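Local coordinates for protein phosphotriesterase, putative (Deinococcus radiodurans, PDB 4J35) that probably hydrolyses lactones with a pair of divalent metal ions, and in this variant has been engineered towards organophosphate hydrolysis, at residues 15-29 with 61-75. The protein carries 7 engineered substitutions. Sequence-based numbering, arbitrary orientation.
Sequences LGATLPHEHVIFGLP and IQTVVDATPNNCGRN. Engineered in segment 15-29: Leu28 (natural residue Tyr). Engineered in segment 61-75: Asn71 (natural residue Asp). With CO (cobalt (II) ion), chain C.
The HxH metal-binding motif at the end of the first strand of a TIM-type barrel, His21 and His23, is seated here on the neighbouring parallel strand 61-66 and the loop that follows it. Backbone hydrogen bonds join the strands, among them Val65 N to Leu19 O at 2.8 Å, and a beta bulge between Leu19 and Glu22 shifts the register by one before Ala67 N donates to Glu22 O. Both histidines hold a cobalt ion through NE2, with Asp264 and the modified lysine at position 143 completing its site. Ala67 sets its methyl over the centre of one face of the His21 ring, a CH-pi contact with CB 3.5 Å from the centroid and only 8° off the normal. The His23 ring is fixed at its edge instead: ND1 donates to Thr68 OG1 at 2.8 Å, almost perfectly straight and in the ring plane, which settles the ring's rotation and leaves NE2 for the metal. Thr68 OG1 in turn donates to Asp66 OD1 (2.7 Å), which also accepts from Thr68 N, on the same face of the carboxylate plane, closing an Asx turn. With CG anti to the backbone N (chi1 -175°), Asp66 brings its other oxygen across to segment 15-29, where OD2 takes Val24 N at 2.9 Å and a water that accepts from Ile25 N. With an alanine here, Val24 N and both the N and the hydroxyl of Thr68 lose their acceptor, and the threonine would probably be free to turn and hold His23 ND1 less firmly. Farther along, Cys72 CB packs off-centre over the Phe26 ring, 3.8 Å from CE2, and Gly27 N donates to Cys72 O. Thr68 and Asp66 thus form a second shell holding the first-shell ligand His23, at the C-terminal strand ends where TIM-barrel metallohydrolases carry their metals.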
# COMPACT_ATOMS: atom_id res chain seq x y z
N LEU A 15 -12.17 2.08 -12.29
CA LEU A 15 -10.92 1.60 -11.66
C LEU A 15 -10.54 0.21 -12.16
O LEU A 15 -9.37 -0.09 -12.37
CB LEU A 15 -11.05 1.58 -10.13
CG LEU A 15 -11.17 2.93 -9.43
CD1 LEU A 15 -11.20 2.74 -7.90
CD2 LEU A 15 -10.04 3.86 -9.83
N GLY A 16 -11.55 -0.62 -12.38
CA GLY A 16 -11.33 -1.99 -12.76
C GLY A 16 -10.56 -2.80 -11.74
O GLY A 16 -10.52 -2.47 -10.55
N ALA A 17 -9.96 -3.88 -12.21
CA ALA A 17 -9.18 -4.75 -11.36
C ALA A 17 -7.99 -3.92 -10.84
O ALA A 17 -7.29 -3.26 -11.63
CB ALA A 17 -8.69 -5.95 -12.17
N THR A 18 -7.76 -3.97 -9.54
CA THR A 18 -6.79 -3.10 -8.86
C THR A 18 -5.83 -3.87 -7.99
O THR A 18 -6.20 -4.87 -7.31
CB THR A 18 -7.57 -2.03 -7.98
OG1 THR A 18 -8.40 -1.24 -8.83
CG2 THR A 18 -6.62 -1.12 -7.24
N LEU A 19 -4.56 -3.45 -8.02
CA LEU A 19 -3.58 -3.87 -7.04
C LEU A 19 -3.47 -2.71 -6.09
O LEU A 19 -2.99 -1.62 -6.44
CB LEU A 19 -2.19 -4.10 -7.68
CG LEU A 19 -2.13 -5.32 -8.59
CD1 LEU A 19 -0.71 -5.34 -9.21
CD2 LEU A 19 -2.39 -6.65 -7.86
N PRO A 20 -3.91 -2.92 -4.85
CA PRO A 20 -4.04 -1.81 -3.90
C PRO A 20 -2.80 -1.46 -3.04
O PRO A 20 -2.87 -0.57 -2.19
CB PRO A 20 -5.22 -2.28 -3.02
CG PRO A 20 -4.98 -3.74 -2.88
CD PRO A 20 -4.46 -4.18 -4.31
N HIS A 21 -1.65 -2.12 -3.26
CA HIS A 21 -0.45 -1.78 -2.51
C HIS A 21 0.77 -2.27 -3.28
O HIS A 21 1.12 -3.43 -3.17
CB HIS A 21 -0.39 -2.41 -1.13
CG HIS A 21 0.71 -1.89 -0.26
ND1 HIS A 21 0.49 -1.38 1.01
CD2 HIS A 21 2.04 -1.80 -0.46
CE1 HIS A 21 1.63 -1.00 1.54
NE2 HIS A 21 2.60 -1.31 0.68
N GLU A 22 1.41 -1.33 -3.96
CA GLU A 22 2.63 -1.61 -4.75
C GLU A 22 3.52 -0.38 -4.71
O GLU A 22 3.10 0.69 -4.28
CB GLU A 22 2.22 -1.91 -6.20
CG GLU A 22 1.15 -2.98 -6.46
CD GLU A 22 1.60 -4.39 -6.11
OE1 GLU A 22 2.85 -4.63 -6.18
OE2 GLU A 22 0.70 -5.24 -5.80
N HIS A 23 4.75 -0.50 -5.21
CA HIS A 23 5.72 0.59 -5.21
C HIS A 23 6.34 0.67 -6.63
O HIS A 23 7.17 -0.14 -6.97
CB HIS A 23 6.78 0.34 -4.11
CG HIS A 23 6.19 0.38 -2.71
ND1 HIS A 23 5.81 1.56 -2.13
CD2 HIS A 23 5.87 -0.60 -1.82
CE1 HIS A 23 5.30 1.32 -0.93
NE2 HIS A 23 5.27 0.02 -0.73
N VAL A 24 5.91 1.65 -7.45
CA VAL A 24 6.51 1.81 -8.80
C VAL A 24 8.02 2.09 -8.65
O VAL A 24 8.85 1.41 -9.27
CB VAL A 24 5.80 2.93 -9.62
CG1 VAL A 24 6.46 3.10 -11.00
CG2 VAL A 24 4.30 2.62 -9.79
N ILE A 25 8.39 3.08 -7.86
CA ILE A 25 9.77 3.22 -7.39
C ILE A 25 9.82 3.28 -5.87
O ILE A 25 8.83 3.59 -5.21
CB ILE A 25 10.47 4.46 -7.98
CG1 ILE A 25 9.82 5.73 -7.45
CG2 ILE A 25 10.45 4.41 -9.49
CD1 ILE A 25 10.39 7.01 -8.09
N PHE A 26 10.95 2.90 -5.30
CA PHE A 26 11.08 2.88 -3.87
C PHE A 26 12.52 3.00 -3.43
O PHE A 26 13.40 2.31 -3.99
CB PHE A 26 10.52 1.57 -3.33
CG PHE A 26 10.37 1.55 -1.83
CD1 PHE A 26 11.41 1.14 -1.03
CD2 PHE A 26 9.17 1.91 -1.23
CE1 PHE A 26 11.27 1.12 0.36
CE2 PHE A 26 9.03 1.89 0.15
CZ PHE A 26 10.08 1.50 0.94
N GLY A 27 12.76 3.84 -2.43
CA GLY A 27 14.06 3.96 -1.77
C GLY A 27 13.91 3.96 -0.27
O GLY A 27 13.08 4.69 0.24
N LEU A 28 14.68 3.13 0.41
CA LEU A 28 14.75 3.17 1.86
C LEU A 28 15.39 4.47 2.30
O LEU A 28 16.36 4.92 1.68
CB LEU A 28 15.56 2.00 2.39
CG LEU A 28 14.88 0.64 2.16
CD1 LEU A 28 15.91 -0.49 2.29
CD2 LEU A 28 13.66 0.44 3.11
N PRO A 29 14.87 5.07 3.37
CA PRO A 29 15.40 6.35 3.83
C PRO A 29 16.90 6.30 3.93
O PRO A 29 17.43 5.41 4.60
CB PRO A 29 14.75 6.50 5.20
CG PRO A 29 13.39 5.88 4.99
CD PRO A 29 13.67 4.67 4.13
N ILE A 61 -5.40 -5.72 -15.31
CA ILE A 61 -5.19 -4.74 -14.21
C ILE A 61 -5.23 -3.31 -14.76
O ILE A 61 -4.39 -2.93 -15.56
CB ILE A 61 -3.88 -4.93 -13.46
CG1 ILE A 61 -3.73 -6.35 -12.90
CG2 ILE A 61 -3.76 -3.88 -12.29
CD1 ILE A 61 -4.77 -6.74 -11.98
N GLN A 62 -6.19 -2.51 -14.32
CA GLN A 62 -6.29 -1.14 -14.82
C GLN A 62 -5.84 -0.06 -13.85
O GLN A 62 -5.69 1.10 -14.25
CB GLN A 62 -7.72 -0.84 -15.23
CG GLN A 62 -8.17 -1.69 -16.43
CD GLN A 62 -9.62 -1.53 -16.70
OE1 GLN A 62 -10.41 -2.43 -16.41
NE2 GLN A 62 -10.00 -0.38 -17.25
N THR A 63 -5.67 -0.43 -12.58
CA THR A 63 -5.24 0.53 -11.56
C THR A 63 -4.30 -0.09 -10.56
O THR A 63 -4.45 -1.25 -10.19
CB THR A 63 -6.47 1.03 -10.78
OG1 THR A 63 -7.46 1.49 -11.70
CG2 THR A 63 -6.10 2.15 -9.78
N VAL A 64 -3.31 0.69 -10.13
CA VAL A 64 -2.42 0.34 -9.04
C VAL A 64 -2.45 1.48 -8.01
O VAL A 64 -2.47 2.65 -8.38
CB VAL A 64 -0.97 0.16 -9.53
CG1 VAL A 64 0.00 0.11 -8.36
CG2 VAL A 64 -0.83 -1.08 -10.36
N VAL A 65 -2.47 1.12 -6.73
CA VAL A 65 -2.32 2.09 -5.65
C VAL A 65 -0.86 2.08 -5.23
O VAL A 65 -0.35 1.10 -4.70
CB VAL A 65 -3.23 1.76 -4.46
CG1 VAL A 65 -3.01 2.70 -3.31
CG2 VAL A 65 -4.69 1.81 -4.93
N ASP A 66 -0.17 3.16 -5.52
CA ASP A 66 1.20 3.28 -5.09
C ASP A 66 1.25 3.76 -3.65
O ASP A 66 0.80 4.88 -3.35
CB ASP A 66 1.94 4.25 -5.98
CG ASP A 66 3.41 4.32 -5.66
OD1 ASP A 66 3.81 4.90 -4.63
OD2 ASP A 66 4.22 3.78 -6.42
N ALA A 67 1.84 2.94 -2.78
CA ALA A 67 1.77 3.18 -1.32
C ALA A 67 3.02 3.85 -0.77
O ALA A 67 3.24 3.91 0.43
CB ALA A 67 1.54 1.87 -0.62
N THR A 68 3.87 4.36 -1.65
CA THR A 68 5.16 4.88 -1.23
C THR A 68 5.06 6.14 -0.36
O THR A 68 4.53 7.16 -0.80
CB THR A 68 6.01 5.23 -2.43
OG1 THR A 68 6.03 4.11 -3.32
CG2 THR A 68 7.42 5.62 -2.01
N PRO A 69 5.59 6.06 0.85
CA PRO A 69 5.52 7.23 1.74
C PRO A 69 6.39 8.40 1.25
O PRO A 69 7.29 8.21 0.41
CB PRO A 69 6.07 6.70 3.07
CG PRO A 69 5.96 5.22 2.97
CD PRO A 69 6.15 4.89 1.53
N ASN A 70 6.09 9.59 1.79
CA ASN A 70 6.77 10.82 1.43
C ASN A 70 8.28 10.71 1.58
O ASN A 70 9.00 11.35 0.82
CB ASN A 70 6.29 12.03 2.25
CG ASN A 70 4.81 12.36 2.03
OD1 ASN A 70 4.05 11.57 1.46
ND2 ASN A 70 4.40 13.53 2.50
N ASN A 71 8.76 9.93 2.55
CA ASN A 71 10.19 9.87 2.83
C ASN A 71 10.87 8.62 2.26
O ASN A 71 12.00 8.30 2.63
CB ASN A 71 10.45 9.99 4.36
CG ASN A 71 9.68 8.93 5.18
OD1 ASN A 71 8.65 8.40 4.76
ND2 ASN A 71 10.17 8.66 6.39
N CYS A 72 10.18 7.91 1.36
CA CYS A 72 10.75 6.71 0.76
C CYS A 72 10.79 6.84 -0.74
O CYS A 72 10.61 5.85 -1.45
CB CYS A 72 9.94 5.47 1.12
SG CYS A 72 9.87 5.14 2.92
N GLY A 73 11.04 8.05 -1.22
CA GLY A 73 11.29 8.19 -2.65
C GLY A 73 10.10 8.48 -3.52
O GLY A 73 10.21 8.45 -4.74
N ARG A 74 8.96 8.77 -2.90
CA ARG A 74 7.73 9.09 -3.64
C ARG A 74 7.95 10.20 -4.64
O ARG A 74 8.58 11.24 -4.33
CB ARG A 74 6.65 9.59 -2.64
CG ARG A 74 5.35 10.07 -3.32
CD ARG A 74 4.40 10.76 -2.33
NE ARG A 74 4.92 12.04 -1.90
CZ ARG A 74 4.21 12.99 -1.28
NH1 ARG A 74 2.90 12.81 -1.05
NH2 ARG A 74 4.82 14.10 -0.91
N ASN A 75 7.43 9.97 -5.84
CA ASN A 75 7.68 10.85 -6.98
C ASN A 75 6.48 10.93 -7.87
O ASN A 75 6.38 10.24 -8.88
CB ASN A 75 8.87 10.36 -7.79
CG ASN A 75 9.34 11.39 -8.80
OD1 ASN A 75 8.57 12.22 -9.28
ND2 ASN A 75 10.63 11.36 -9.12
CO CO C . 4.72 -1.03 0.84
O HOH W 1 -10.33 -4.55 -15.05
O HOH W 2 6.66 5.00 -6.42